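Side-chain contacts in GTPase activator-like protein (Chaetomium thermophilum, PDB 6SSH), which probably stimulates GTP hydrolysis by a small GTPase, this chain being the TSC2-type Rap/Ran-GAP domain of a longer protein: residues T15-T18 and E19-N23; D29-R32 and F33-G36; V56-M59 and D60-T64; F120-Q123 and F124-V127. All blocks are in the same frame, centred on the assembly; numbering follows the deposited sequence.

Interaction 1. Residues T15-T18 and E19-N23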
ATOM      1  N   THR A  15       7.062 -12.652   8.144  1.00 17.98           N
ATOM      2  CA  THR A  15       7.013 -11.910   9.381  1.00 19.15           C
ATOM      3  C   THR A  15       7.923 -10.706   9.406  1.00 19.86           C
ATOM      4  O   THR A  15       7.718  -9.822  10.227  1.00 24.51           O
ATOM      5  CB  THR A  15       7.373 -12.809  10.590  1.00 24.03           C
ATOM      6  OG1 THR A  15       8.672 -13.322  10.417  1.00 25.58           O
ATOM      7  CG2 THR A  15       6.372 -13.964  10.740  1.00 25.04           C
ATOM      8  N   HIS A  16       8.922 -10.665   8.505  1.00 17.15           N
ATOM      9  CA  HIS A  16      10.007  -9.668   8.606  1.00 18.25           C
ATOM     10  C   HIS A  16      10.062  -8.793   7.383  1.00 14.79           C
ATOM     11  O   HIS A  16       9.815  -9.241   6.271  1.00 15.26           O
ATOM     12  CB  HIS A  16      11.372 -10.380   8.769  1.00 20.89           C
ATOM     13  CG  HIS A  16      12.521  -9.466   9.082  1.00 25.49           C
ATOM     14  ND1 HIS A  16      13.250  -8.785   8.119  1.00 26.26           N
ATOM     15  CD2 HIS A  16      13.121  -9.185  10.266  1.00 27.28           C
ATOM     16  CE1 HIS A  16      14.210  -8.087   8.702  1.00 28.24           C
ATOM     17  NE2 HIS A  16      14.167  -8.328  10.007  1.00 29.65           N
ATOM     18  N   GLU A  17      10.392  -7.523   7.591  1.00 15.10           N
ATOM     19  CA  GLU A  17      10.419  -6.544   6.504  1.00 15.44           C
ATOM     20  C   GLU A  17      11.206  -7.003   5.287  1.00 13.65           C
ATOM     21  O   GLU A  17      10.738  -6.798   4.166  1.00 14.03           O
ATOM     22  CB  GLU A  17      11.052  -5.286   7.065  1.00 20.71           C
ATOM     23  CG  GLU A  17      11.668  -4.277   6.171  1.00 29.95           C
ATOM     24  CD  GLU A  17      12.023  -3.071   7.079  1.00 26.60           C
ATOM     25  OE1 GLU A  17      12.898  -3.137   7.987  1.00 33.75           O
ATOM     26  OE2 GLU A  17      11.281  -2.172   6.955  1.00 27.11           O
ATOM     27  N   THR A  18      12.408  -7.518   5.451  1.00 15.25           N
ATOM     28  CA  THR A  18      13.285  -7.741   4.319  0.70 14.77           C
ATOM     29  C   THR A  18      12.682  -8.765   3.366  1.00 14.47           C
ATOM     30  O   THR A  18      12.613  -8.554   2.162  1.00 16.91           O
ATOM     31  CB  THR A  18      14.699  -8.115   4.820  0.70 20.33           C
ATOM     32  OG1 THR A  18      15.093  -7.143   5.800  0.70 21.93           O
ATOM     33  CG2 THR A  18      15.698  -8.112   3.698  0.70 25.47           C
ATOM     34  N   GLU A  19      12.196  -9.876   3.907  1.00 14.47           N
ATOM     35  CA  GLU A  19      11.590 -10.881   3.038  1.00 14.93           C
ATOM     36  C   GLU A  19      10.296 -10.400   2.362  1.00 14.26           C
ATOM     37  O   GLU A  19       9.944 -10.774   1.211  1.00 15.49           O
ATOM     38  CB  GLU A  19      11.383 -12.177   3.816  1.00 15.32           C
ATOM     39  CG  GLU A  19      10.309 -12.050   4.905  1.00 14.71           C
ATOM     40  CD  GLU A  19      10.175 -13.275   5.804  1.00 20.23           C
ATOM     41  OE1 GLU A  19      10.667 -14.368   5.400  1.00 23.36           O
ATOM     42  OE2 GLU A  19       9.553 -13.100   6.887  1.00 20.16           O
ATOM     43  N   ILE A  20       9.535  -9.577   3.078  1.00 13.11           N
ATOM     44  CA  ILE A  20       8.303  -9.024   2.498  1.00 11.32           C
ATOM     45  C   ILE A  20       8.602  -8.072   1.318  1.00 12.00           C
ATOM     46  O   ILE A  20       7.991  -8.130   0.262  1.00 12.00           O
ATOM     47  CB  ILE A  20       7.504  -8.277   3.624  1.00 13.75           C
ATOM     48  CG1 ILE A  20       6.935  -9.278   4.661  1.00 13.84           C
ATOM     49  CG2 ILE A  20       6.384  -7.418   3.035  1.00 12.04           C
ATOM     50  CD1 ILE A  20       6.504  -8.590   5.938  1.00 15.28           C
ATOM     51  N   LEU A  21       9.618  -7.229   1.502  1.00 12.01           N
ATOM     52  CA  LEU A  21       9.941  -6.274   0.445  1.00 10.74           C
ATOM     53  C   LEU A  21      10.437  -7.021  -0.777  1.00 12.74           C
ATOM     54  O   LEU A  21      10.264  -6.506  -1.885  1.00 12.15           O
ATOM     55  CB  LEU A  21      10.995  -5.291   0.947  1.00 11.92           C
ATOM     56  CG  LEU A  21      10.528  -4.291   2.029  1.00 12.05           C
ATOM     57  CD1 LEU A  21      11.723  -3.454   2.510  1.00 14.04           C
ATOM     58  CD2 LEU A  21       9.408  -3.392   1.539  1.00 13.80           C
ATOM     59  N   ALA A  22      11.041  -8.159  -0.623  1.00 11.81           N
ATOM     60  CA  ALA A  22      11.558  -8.914  -1.763  1.00 11.15           C
ATOM     61  C   ALA A  22      10.449  -9.404  -2.700  1.00 11.99           C
ATOM     62  O   ALA A  22      10.726  -9.774  -3.840  1.00 12.81           O
ATOM     63  CB  ALA A  22      12.412 -10.064  -1.301  1.00 12.56           C
ATOM     64  N   ASN A  23       9.204  -9.498  -2.235  1.00 10.79           N
ATOM     65  CA  ASN A  23       8.148 -10.032  -3.067  1.00 11.56           C
ATOM     66  C   ASN A  23       7.987  -9.231  -4.349  1.00 11.00           C
ATOM     67  O   ASN A  23       8.078  -8.010  -4.336  1.00 12.16           O
ATOM     68  CB  ASN A  23       6.801 -10.024  -2.324  1.00 10.62           C
ATOM     69  CG  ASN A  23       6.806 -10.882  -1.090  1.00 12.77           C
ATOM     70  OD1 ASN A  23       7.508 -11.874  -0.990  1.00 14.18           O
ATOM     71  ND2 ASN A  23       5.948 -10.552  -0.143  1.00 11.84           N
TER
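Glu19 reaches back over the first turn of helix 17-21 and takes two backbone N-H groups on one oxygen, completing a capping box with His16. Thr15 N donates to Glu19 OE2 at 2.8 Å along an almost straight path (173°), meeting the oxygen on its anti side but 31° out of the carboxylate plane. His16 N gives the second bond, 3.0 Å to Glu19 OE2, on the anti lone pair. CG of Glu19 lies between its own N and carbonyl carbon (chi1 68°), which folds the chain back along the N-terminus and brings CG within 3.2 Å of His16 O. In return His16 ND1, at the N-cap, receives Thr18 N at 3.1 Å, one residue short of Glu19, the donor tilted somewhat from the ring plane. Two N-H groups just ahead of the helix and one in its first turn are thus satisfied by side chains, while Ile20 N to His16 O and Leu21 N to Glu17 O begin the regular helical bonding. The carboxylate of Glu17 turns elsewhere, to a salt bridge with Lys96. Ile20 is buried against Ile8 and Ile10 of strand 2-10, and its CD1 also lies 3.4 Å from His16 O. Alongside, Glu17, extended beyond CG, runs the same way as Leu21, Glu17 CG resting 3.8 Å from Leu21 CD1.

Interaction 2. Residues D29-R32 and F33-G36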
ATOM      1  N   ASP A  29      -6.391 -11.831  -6.199  1.00 16.29           N
ATOM      2  CA  ASP A  29      -7.285 -10.791  -5.667  1.00 16.74           C
ATOM      3  C   ASP A  29      -6.522  -9.510  -5.362  1.00 15.11           C
ATOM      4  O   ASP A  29      -7.034  -8.396  -5.591  1.00 15.15           O
ATOM      5  CB  ASP A  29      -7.991 -11.277  -4.396  1.00 17.14           C
ATOM      6  CG  ASP A  29      -9.098 -12.264  -4.655  1.00 19.66           C
ATOM      7  OD1 ASP A  29      -9.625 -12.346  -5.787  1.00 18.91           O
ATOM      8  OD2 ASP A  29      -9.429 -12.950  -3.672  1.00 21.56           O
ATOM      9  N   TYR A  30      -5.294  -9.635  -4.878  1.00 13.68           N
ATOM     10  CA  TYR A  30      -4.452  -8.470  -4.663  1.00 12.97           C
ATOM     11  C   TYR A  30      -4.181  -7.700  -5.948  1.00 12.57           C
ATOM     12  O   TYR A  30      -4.294  -6.469  -6.015  1.00 12.62           O
ATOM     13  CB  TYR A  30      -3.122  -8.920  -4.020  1.00 13.44           C
ATOM     14  CG  TYR A  30      -2.003  -7.902  -4.113  1.00 11.27           C
ATOM     15  CD1 TYR A  30      -1.901  -6.817  -3.273  1.00 11.06           C
ATOM     16  CD2 TYR A  30      -1.012  -8.055  -5.071  1.00 12.21           C
ATOM     17  CE1 TYR A  30      -0.854  -5.926  -3.359  1.00 10.93           C
ATOM     18  CE2 TYR A  30       0.027  -7.187  -5.152  1.00 11.74           C
ATOM     19  CZ  TYR A  30       0.134  -6.127  -4.316  1.00  9.70           C
ATOM     20  OH  TYR A  30       1.175  -5.234  -4.391  1.00 10.34           O
ATOM     21  N   HIS A  31      -3.881  -8.448  -7.013  1.00 13.39           N
ATOM     22  CA  HIS A  31      -3.660  -7.801  -8.311  1.00 12.99           C
ATOM     23  C   HIS A  31      -4.909  -7.131  -8.869  1.00 14.71           C
ATOM     24  O   HIS A  31      -4.850  -6.069  -9.447  1.00 15.10           O
ATOM     25  CB  HIS A  31      -3.014  -8.773  -9.309  1.00 14.19           C
ATOM     26  CG  HIS A  31      -1.559  -8.978  -8.998  1.00 13.00           C
ATOM     27  ND1 HIS A  31      -0.616  -8.016  -9.287  1.00 15.47           N
ATOM     28  CD2 HIS A  31      -0.899  -9.960  -8.337  1.00 13.66           C
ATOM     29  CE1 HIS A  31       0.570  -8.410  -8.835  1.00 14.76           C
ATOM     30  NE2 HIS A  31       0.436  -9.590  -8.269  1.00 14.96           N
ATOM     31  N   ARG A  32      -6.078  -7.746  -8.691  1.00 14.93           N
ATOM     32  CA  ARG A  32      -7.314  -7.102  -9.154  1.00 16.31           C
ATOM     33  C   ARG A  32      -7.580  -5.856  -8.309  1.00 14.19           C
ATOM     34  O   ARG A  32      -8.037  -4.847  -8.813  1.00 14.89           O
ATOM     35  CB  ARG A  32      -8.472  -8.073  -9.116  1.00 19.01           C
ATOM     36  CG  ARG A  32      -8.454  -9.035 -10.289  1.00 24.90           C
ATOM     37  CD  ARG A  32      -9.764  -9.863 -10.303  1.00 30.15           C
ATOM     38  NE  ARG A  32      -9.692 -10.910  -9.295  1.00 31.39           N
ATOM     39  CZ  ARG A  32      -9.179 -12.126  -9.502  1.00 34.24           C
ATOM     40  NH1 ARG A  32      -8.698 -12.463 -10.698  1.00 37.07           N
ATOM     41  NH2 ARG A  32      -9.102 -13.004  -8.511  1.00 31.00           N
ATOM     42  N   PHE A  33      -7.224  -5.888  -7.037  1.00 13.50           N
ATOM     43  CA  PHE A  33      -7.362  -4.730  -6.158  1.00 12.24           C
ATOM     44  C   PHE A  33      -6.466  -3.591  -6.650  1.00 12.10           C
ATOM     45  O   PHE A  33      -6.923  -2.455  -6.739  1.00 12.39           O
ATOM     46  CB  PHE A  33      -6.994  -5.130  -4.729  1.00 11.80           C
ATOM     47  CG  PHE A  33      -6.621  -3.992  -3.826  1.00 11.63           C
ATOM     48  CD1 PHE A  33      -7.604  -3.168  -3.310  1.00 12.48           C
ATOM     49  CD2 PHE A  33      -5.290  -3.739  -3.465  1.00 12.87           C
ATOM     50  CE1 PHE A  33      -7.272  -2.115  -2.515  1.00 13.70           C
ATOM     51  CE2 PHE A  33      -5.000  -2.669  -2.628  1.00 14.60           C
ATOM     52  CZ  PHE A  33      -5.983  -1.906  -2.153  1.00 14.05           C
ATOM     53  N   LEU A  34      -5.199  -3.860  -7.001  1.00 11.93           N
ATOM     54  CA  LEU A  34      -4.352  -2.782  -7.548  1.00 12.24           C
ATOM     55  C   LEU A  34      -4.954  -2.092  -8.758  1.00 12.56           C
ATOM     56  O   LEU A  34      -4.930  -0.860  -8.854  1.00 13.26           O
ATOM     57  CB  LEU A  34      -3.016  -3.375  -7.985  1.00 11.63           C
ATOM     58  CG  LEU A  34      -2.077  -3.845  -6.849  1.00 12.69           C
ATOM     59  CD1 LEU A  34      -0.797  -4.364  -7.507  1.00 12.41           C
ATOM     60  CD2 LEU A  34      -1.772  -2.745  -5.876  1.00 14.24           C
ATOM     61  N   LYS A  35      -5.580  -2.881  -9.622  1.00 13.55           N
ATOM     62  CA  LYS A  35      -6.157  -2.345 -10.834  1.00 14.81           C
ATOM     63  C   LYS A  35      -7.347  -1.482 -10.532  1.00 17.30           C
ATOM     64  O   LYS A  35      -7.701  -0.619 -11.334  1.00 18.34           O
ATOM     65  CB  LYS A  35      -6.535  -3.493 -11.774  1.00 18.34           C
ATOM     66  CG  LYS A  35      -5.337  -4.181 -12.347  1.00 21.83           C
ATOM     67  CD  LYS A  35      -5.750  -5.351 -13.233  1.00 30.02           C
ATOM     68  CE  LYS A  35      -4.581  -6.253 -13.553  1.00 40.96           C
ATOM     69  NZ  LYS A  35      -4.947  -7.318 -14.545  1.00 44.20           N
ATOM     70  N   GLY A  36      -8.020  -1.697  -9.393  1.00 15.85           N
ATOM     71  CA  GLY A  36      -9.070  -0.785  -8.997  1.00 15.90           C
ATOM     72  C   GLY A  36      -8.623   0.443  -8.238  1.00 15.68           C
ATOM     73  O   GLY A  36      -9.287   1.493  -8.193  1.00 16.89           O
TER
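Helix 28-37 turns Tyr30 and Leu34 inward, one turn apart, where the leucine covers one face of the phenol ring. Leu34 CG stands 4.3 Å from the centroid of the Tyr30 ring, 18° off its normal, a CH-pi contact offset toward the rim. The branch beyond it brings Leu34 CD1 to 3.8 Å from Tyr30 CZ. With CG anti to the backbone N (chi1 163°), the Tyr30 ring swings beside its own carbonyl carbon and its far end comes up to Leu34. Its hydroxyl bonds to Thr80, and Trp108 meets the ring edge-to-face. His31 lines up beside Leu34, pointing the same way, with His31 ND1 4.1 Å from Leu34 CD1. Tyr30 CD2 lies over the centre of the imidazole, whose NE2 is bonded to Gly26 N. Phe33 also reaches Trp108 and, on helix 183-201, Leu183 and Val187, while Tyr30 O sits at its ring edge. On the outer side Arg32 bends at chi3 to bring NH2 to Asp29 OD1 at 2.9 Å, nearly in the guanidinium plane. That oxygen is shared with Arg154, so one carboxylate oxygen meets two arginines. Leu34 N to Tyr30 O, 2.9 Å, is one of the i to i+4 bonds behind this spacing. Aromatic and aliphatic residues on one side with an ion pair on the other make this an amphipathic alpha helix packed on a beta sheet.

Interaction 3. Residues V56-M59 and D60-T64. With EDO (1,2-ethanediol), chain B.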
ATOM      1  N   VAL A  56      13.983   7.740 -14.968  1.00 11.90           N
ATOM      2  CA  VAL A  56      15.136   7.681 -15.915  1.00 12.71           C
ATOM      3  C   VAL A  56      15.445   6.290 -16.392  1.00 14.26           C
ATOM      4  O   VAL A  56      15.550   6.043 -17.588  1.00 16.69           O
ATOM      5  CB  VAL A  56      16.392   8.307 -15.244  1.00 13.43           C
ATOM      6  CG1 VAL A  56      17.580   8.325 -16.216  1.00 16.72           C
ATOM      7  CG2 VAL A  56      16.087   9.677 -14.853  1.00 15.38           C
ATOM      8  N   ASN A  57      15.654   5.362 -15.467  1.00 12.59           N
ATOM      9  CA  ASN A  57      16.159   4.069 -15.791  1.00 15.00           C
ATOM     10  C   ASN A  57      15.376   2.898 -15.291  1.00 14.24           C
ATOM     11  O   ASN A  57      15.877   1.784 -15.241  1.00 14.76           O
ATOM     12  CB  ASN A  57      17.613   3.850 -15.237  1.00 19.63           C
ATOM     13  CG  ASN A  57      18.608   4.931 -15.622  1.00 30.09           C
ATOM     14  OD1 ASN A  57      18.971   5.056 -16.785  1.00 33.20           O
ATOM     15  ND2 ASN A  57      19.105   5.667 -14.627  1.00 31.24           N
ATOM     16  N   ASP A  58      14.112   3.128 -14.886  1.00 11.78           N
ATOM     17  CA  ASP A  58      13.238   2.049 -14.404  1.00 11.75           C
ATOM     18  C   ASP A  58      13.811   1.321 -13.197  1.00 11.66           C
ATOM     19  O   ASP A  58      13.469   0.184 -12.949  1.00 11.57           O
ATOM     20  CB  ASP A  58      12.866   1.051 -15.492  1.00 11.69           C
ATOM     21  CG  ASP A  58      12.003   1.640 -16.596  1.00 11.27           C
ATOM     22  OD1 ASP A  58      11.200   2.567 -16.283  1.00 11.70           O
ATOM     23  OD2 ASP A  58      12.099   1.165 -17.777  1.00 11.94           O
ATOM     24  N   MET A  59      14.576   2.030 -12.385  1.00 10.66           N
ATOM     25  CA  MET A  59      15.161   1.417 -11.215  1.00 11.24           C
ATOM     26  C   MET A  59      14.097   0.935 -10.221  1.00 11.61           C
ATOM     27  O   MET A  59      14.311  -0.049  -9.493  1.00 12.32           O
ATOM     28  CB  MET A  59      16.060   2.448 -10.518  1.00 13.46           C
ATOM     29  CG  MET A  59      16.676   1.872  -9.247  1.00 16.21           C
ATOM     30  SD  MET A  59      17.830   3.091  -8.532  1.00 21.38           S
ATOM     31  CE  MET A  59      16.818   4.318  -7.837  1.00 27.33           C
ATOM     32  N   ASP A  60      12.959   1.644 -10.183  1.00 10.51           N
ATOM     33  CA  ASP A  60      11.868   1.294  -9.283  1.00 10.19           C
ATOM     34  C   ASP A  60      10.772   0.523 -10.027  1.00  9.42           C
ATOM     35  O   ASP A  60       9.648   0.387  -9.494  1.00 11.22           O
ATOM     36  CB  ASP A  60      11.294   2.549  -8.653  1.00 11.13           C
ATOM     37  CG  ASP A  60      12.304   3.242  -7.790  1.00 10.74           C
ATOM     38  OD1 ASP A  60      12.969   2.566  -6.947  1.00 12.21           O
ATOM     39  OD2 ASP A  60      12.540   4.434  -7.942  1.00 11.94           O
ATOM     40  N   GLY A  61      11.062  -0.010 -11.208  1.00  9.48           N
ATOM     41  CA  GLY A  61      10.085  -0.724 -11.994  1.00 10.88           C
ATOM     42  C   GLY A  61       9.631   0.094 -13.187  1.00 10.00           C
ATOM     43  O   GLY A  61       9.768   1.306 -13.182  1.00 10.18           O
ATOM     44  N   GLN A  62       9.050  -0.587 -14.152  1.00 10.11           N
ATOM     45  CA  GLN A  62       8.518   0.061 -15.340  1.00  9.41           C
ATOM     46  C   GLN A  62       7.187   0.760 -15.109  1.00 10.21           C
ATOM     47  O   GLN A  62       6.883   1.760 -15.784  1.00 10.74           O
ATOM     48  CB  GLN A  62       8.428  -0.910 -16.515  1.00 11.05           C
ATOM     49  CG  GLN A  62       9.781  -1.450 -16.940  1.00 12.21           C
ATOM     50  CD  GLN A  62       9.637  -2.493 -17.983  1.00 17.59           C
ATOM     51  OE1 GLN A  62       8.551  -2.708 -18.537  1.00 22.37           O
ATOM     52  NE2 GLN A  62      10.729  -3.191 -18.263  1.00 23.03           N
ATOM     53  N   TYR A  63       6.396   0.284 -14.168  1.00 10.17           N
ATOM     54  CA  TYR A  63       5.020   0.762 -13.940  1.00  9.74           C
ATOM     55  C   TYR A  63       4.701   0.976 -12.478  1.00 10.75           C
ATOM     56  O   TYR A  63       5.213   0.286 -11.629  1.00  9.86           O
ATOM     57  CB  TYR A  63       4.012  -0.219 -14.512  1.00  9.64           C
ATOM     58  CG  TYR A  63       4.057  -0.337 -15.992  1.00 10.42           C
ATOM     59  CD1 TYR A  63       4.834  -1.336 -16.609  1.00 11.40           C
ATOM     60  CD2 TYR A  63       3.357   0.537 -16.828  1.00 10.35           C
ATOM     61  CE1 TYR A  63       4.944  -1.434 -17.993  1.00 12.55           C
ATOM     62  CE2 TYR A  63       3.433   0.422 -18.218  1.00 12.26           C
ATOM     63  CZ  TYR A  63       4.230  -0.540 -18.780  1.00 12.00           C
ATOM     64  OH  TYR A  63       4.305  -0.669 -20.142  1.00 13.54           O
ATOM     65  N   THR A  64       3.817   1.933 -12.204  1.00 10.37           N
ATOM     66  CA  THR A  64       3.125   1.991 -10.923  1.00  9.40           C
ATOM     67  C   THR A  64       1.630   2.191 -11.195  1.00  9.37           C
ATOM     68  O   THR A  64       1.204   2.141 -12.345  1.00 10.51           O
ATOM     69  CB  THR A  64       3.740   3.040 -10.038  1.00  9.52           C
ATOM     70  OG1 THR A  64       3.229   2.744  -8.727  1.00 11.24           O
ATOM     71  CG2 THR A  64       3.429   4.430 -10.449  1.00 11.81           C
TER
HETATM   72  C1  EDO B 301       8.194  -4.213 -13.303  1.00 16.72           C
HETATM   73  O1  EDO B 301       9.091  -3.451 -14.154  1.00 17.28           O
HETATM   74  C2  EDO B 301       6.827  -3.548 -13.205  1.00 15.65           C
HETATM   75  O2  EDO B 301       6.900  -2.282 -12.579  1.00 12.27           O
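Asp58 lays its carboxylate across the base of Gln62, with Asp58 OD2 3.6 Å from Gln62 CG. The two side chains pass at an angle, carboxylate and amide planes 40° apart, in van der Waals contact. The polar end of Asp58 is held elsewhere: OD1 forms a salt bridge with Arg42, which also binds Gln62 O, and OD2 has a long, weak ion pair with Lys44. Asp58 O accepts Gly61 N at 3.0 Å, closing a type I beta turn whose donor stands well above the carbonyl plane. Met59 takes the second position of the turn, and its backbone N is held by Asp54 OD2. This turn feeds strand 63-68 of the central mixed sheet. Asp60, at the third position, is buried, its carboxylate bound by residues outside the turn: OD1 meets Arg97 and His98, OD2 accepts Asp54 N. Gly61 follows with phi 106°, where a CB would press on the carbonyl oxygen of Asp60. A 1,2-ethanediol, probably from the crystallisation liquor, bridges the exit: Gln62 N donates to its O1 at 2.9 Å and Tyr63 N to its O2 at 3.1 Å, while Gly61 CA approaches that same O2 to 3.6 Å.

Interaction 4. Residues F120-Q123 and F124-V127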
ATOM      1  N   PHE A 120       7.727  -2.670   9.800  1.00 18.97           N
ATOM      2  CA  PHE A 120       8.480  -1.900   8.832  1.00 17.70           C
ATOM      3  C   PHE A 120       9.000  -0.656   9.547  1.00 22.45           C
ATOM      4  O   PHE A 120       8.496   0.463   9.358  1.00 20.67           O
ATOM      5  CB  PHE A 120       7.580  -1.452   7.663  1.00 17.63           C
ATOM      6  CG  PHE A 120       6.855  -2.566   6.984  1.00 15.85           C
ATOM      7  CD1 PHE A 120       7.530  -3.470   6.141  1.00 17.28           C
ATOM      8  CD2 PHE A 120       5.515  -2.702   7.110  1.00 16.77           C
ATOM      9  CE1 PHE A 120       6.794  -4.483   5.517  1.00 16.13           C
ATOM     10  CE2 PHE A 120       4.795  -3.693   6.481  1.00 17.59           C
ATOM     11  CZ  PHE A 120       5.450  -4.594   5.715  1.00 17.89           C
ATOM     12  N   PRO A 121       9.994  -0.824  10.407  1.00 18.06           N
ATOM     13  CA  PRO A 121      10.393   0.286  11.277  1.00 21.73           C
ATOM     14  C   PRO A 121      10.765   1.571  10.526  1.00 18.30           C
ATOM     15  O   PRO A 121      11.545   1.620   9.604  1.00 19.77           O
ATOM     16  CB  PRO A 121      11.590  -0.275  12.083  1.00 27.23           C
ATOM     17  CG  PRO A 121      11.941  -1.572  11.446  1.00 28.05           C
ATOM     18  CD  PRO A 121      10.783  -2.051  10.619  1.00 20.62           C
ATOM     19  N   SER A 122      10.116   2.647  10.944  1.00 21.06           N
ATOM     20  CA  SER A 122      10.354   3.942  10.389  1.00 20.99           C
ATOM     21  C   SER A 122       9.683   4.924  11.294  1.00 23.33           C
ATOM     22  O   SER A 122       8.482   4.757  11.600  1.00 25.11           O
ATOM     23  CB  SER A 122       9.731   4.121   9.013  1.00 19.20           C
ATOM     24  OG  SER A 122       9.934   5.478   8.640  1.00 19.35           O
ATOM     25  N   GLN A 123      10.400   5.984  11.566  1.00 21.47           N
ATOM     26  CA  GLN A 123       9.814   7.090  12.303  1.00 26.14           C
ATOM     27  C   GLN A 123       8.833   7.917  11.486  1.00 25.42           C
ATOM     28  O   GLN A 123       8.266   8.865  12.025  1.00 29.76           O
ATOM     29  CB  GLN A 123      10.899   8.032  12.815  1.00 29.69           C
ATOM     30  CG  GLN A 123      11.688   8.742  11.777  1.00 35.33           C
ATOM     31  CD  GLN A 123      12.940   9.361  12.381  1.00 46.57           C
ATOM     32  OE1 GLN A 123      12.982   9.652  13.582  1.00 50.03           O
ATOM     33  NE2 GLN A 123      13.975   9.536  11.564  1.00 51.81           N
ATOM     34  N   PHE A 124       8.681   7.636  10.198  1.00 18.39           N
ATOM     35  CA  PHE A 124       7.727   8.379   9.342  1.00 18.96           C
ATOM     36  C   PHE A 124       6.473   7.590   9.011  1.00 20.30           C
ATOM     37  O   PHE A 124       5.502   8.149   8.462  1.00 25.98           O
ATOM     38  CB  PHE A 124       8.415   8.875   8.109  1.00 21.30           C
ATOM     39  CG  PHE A 124       9.640   9.699   8.402  1.00 27.85           C
ATOM     40  CD1 PHE A 124      10.896   9.278   7.982  1.00 28.72           C
ATOM     41  CD2 PHE A 124       9.547  10.855   9.177  1.00 28.59           C
ATOM     42  CE1 PHE A 124      12.029  10.006   8.275  1.00 31.80           C
ATOM     43  CE2 PHE A 124      10.704  11.602   9.478  1.00 31.62           C
ATOM     44  CZ  PHE A 124      11.943  11.161   9.026  1.00 34.23           C
ATOM     45  N   ASN A 125       6.369   6.365   9.482  1.00 15.68           N
ATOM     46  CA  ASN A 125       5.175   5.596   9.196  1.00 15.19           C
ATOM     47  C   ASN A 125       4.161   5.855  10.291  1.00 16.40           C
ATOM     48  O   ASN A 125       4.343   5.443  11.429  1.00 18.16           O
ATOM     49  CB  ASN A 125       5.422   4.115   9.103  1.00 15.54           C
ATOM     50  CG  ASN A 125       6.100   3.649   7.790  1.00 13.86           C
ATOM     51  OD1 ASN A 125       6.196   2.440   7.598  1.00 14.55           O
ATOM     52  ND2 ASN A 125       6.488   4.537   6.916  1.00 12.63           N
ATOM     53  N   TYR A 126       3.116   6.586   9.977  1.00 12.86           N
ATOM     54  CA  TYR A 126       2.121   6.954  10.961  1.00 12.89           C
ATOM     55  C   TYR A 126       0.920   6.035  10.922  1.00 11.87           C
ATOM     56  O   TYR A 126       0.340   5.832  11.988  1.00 13.50           O
ATOM     57  CB  TYR A 126       1.603   8.361  10.686  1.00 13.36           C
ATOM     58  CG  TYR A 126       2.650   9.448  10.746  1.00 14.43           C
ATOM     59  CD1 TYR A 126       3.835   9.286  11.438  1.00 15.78           C
ATOM     60  CD2 TYR A 126       2.403  10.669  10.146  1.00 18.00           C
ATOM     61  CE1 TYR A 126       4.771  10.333  11.476  1.00 16.26           C
ATOM     62  CE2 TYR A 126       3.344  11.697  10.150  1.00 20.43           C
ATOM     63  CZ  TYR A 126       4.511  11.521  10.817  1.00 20.45           C
ATOM     64  OH  TYR A 126       5.426  12.572  10.850  1.00 25.81           O
ATOM     65  N   VAL A 127       0.518   5.531   9.770  1.00 12.21           N
ATOM     66  CA  VAL A 127      -0.727   4.786   9.572  1.00 14.20           C
ATOM     67  C   VAL A 127      -0.499   3.620   8.655  1.00 13.01           C
ATOM     68  O   VAL A 127       0.124   3.807   7.580  1.00 12.22           O
ATOM     69  CB  VAL A 127      -1.815   5.702   8.882  1.00 13.63           C
ATOM     70  CG1 VAL A 127      -3.133   4.913   8.668  1.00 15.72           C
ATOM     71  CG2 VAL A 127      -2.088   6.962   9.726  1.00 17.19           C
TER
HETATM   72  O   HOH W   1       8.641   1.630   6.834  1.00 21.18           O
HETATM   73  O   HOH W   2       7.817  12.017  12.123  1.00 33.83           O
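Gln123 and Phe124 run side by side in the same direction, the glutamine chain laid over one face of the ring. Gln123 CG sits almost on the ring axis, 3.6 Å from the Phe124 centroid and 8° off the normal, a clear CH-pi contact. Beyond it the extended chain carries the amide past the rim, where Gln123 NE2 is 3.6 Å from Phe124 CZ with the amide plane inclined at 45° to the ring. Both side chains lie on the outer surface of a type I beta turn, Ser122 to Asn125, in the loop leading into strand 127-134. Ser122 points into the turn. Its OG, anti to the backbone N (chi1 175°), takes Phe124 N at 2.9 Å and also bonds to Gly100 O, whereas the closing bond from Asn125 N to Ser122 O is weak at 3.4 Å. This serine-to-N-H bond therefore reinforces the turn. Asn125 packs its amide against Ser122, with Asn125 CG 3.9 Å from Ser122 CB. A water donates both to its OD1 (2.7 Å) and to Phe120 O, tying side chain to backbone; OD1 also meets the Tyr128 hydroxyl and ND2 binds Ile99 O. The Tyr126 ring stacks on Phe103 and meets Trp201 edge-to-face, with CE1 3.8 Å from Gln123 O, to which a second water, in the ring plane, links its OH. Buried Asn125 thus has partners at both ends of its amide, so the flip of the group is fixed and its polarity is paid for inside the fold, while contact in the exposed pair is probably mainly dispersive.

Interactions 1 and 4 touch: Glu17 and Ile20 of helix 17-21 pack on Phe120 and Pro121, and Lys96 serves both, bonding to Glu17 and to Pro121 O. Interactions 2 and 3 stand apart from them and from each other, interaction 2 lying on the opposite side of the chain's centre from interaction 4. Interaction 2 lies closest to that centre, its inner aromatic and aliphatic side pressed on the sheet; 56-64, about 17 Å from the centre, is the most peripheral and depends on charged partners outside it. Side chains accept backbone N-H groups in 15-23 and the 120-127 turn, whereas in 29-36 they add packing and an ion pair to i to i+4 bonds.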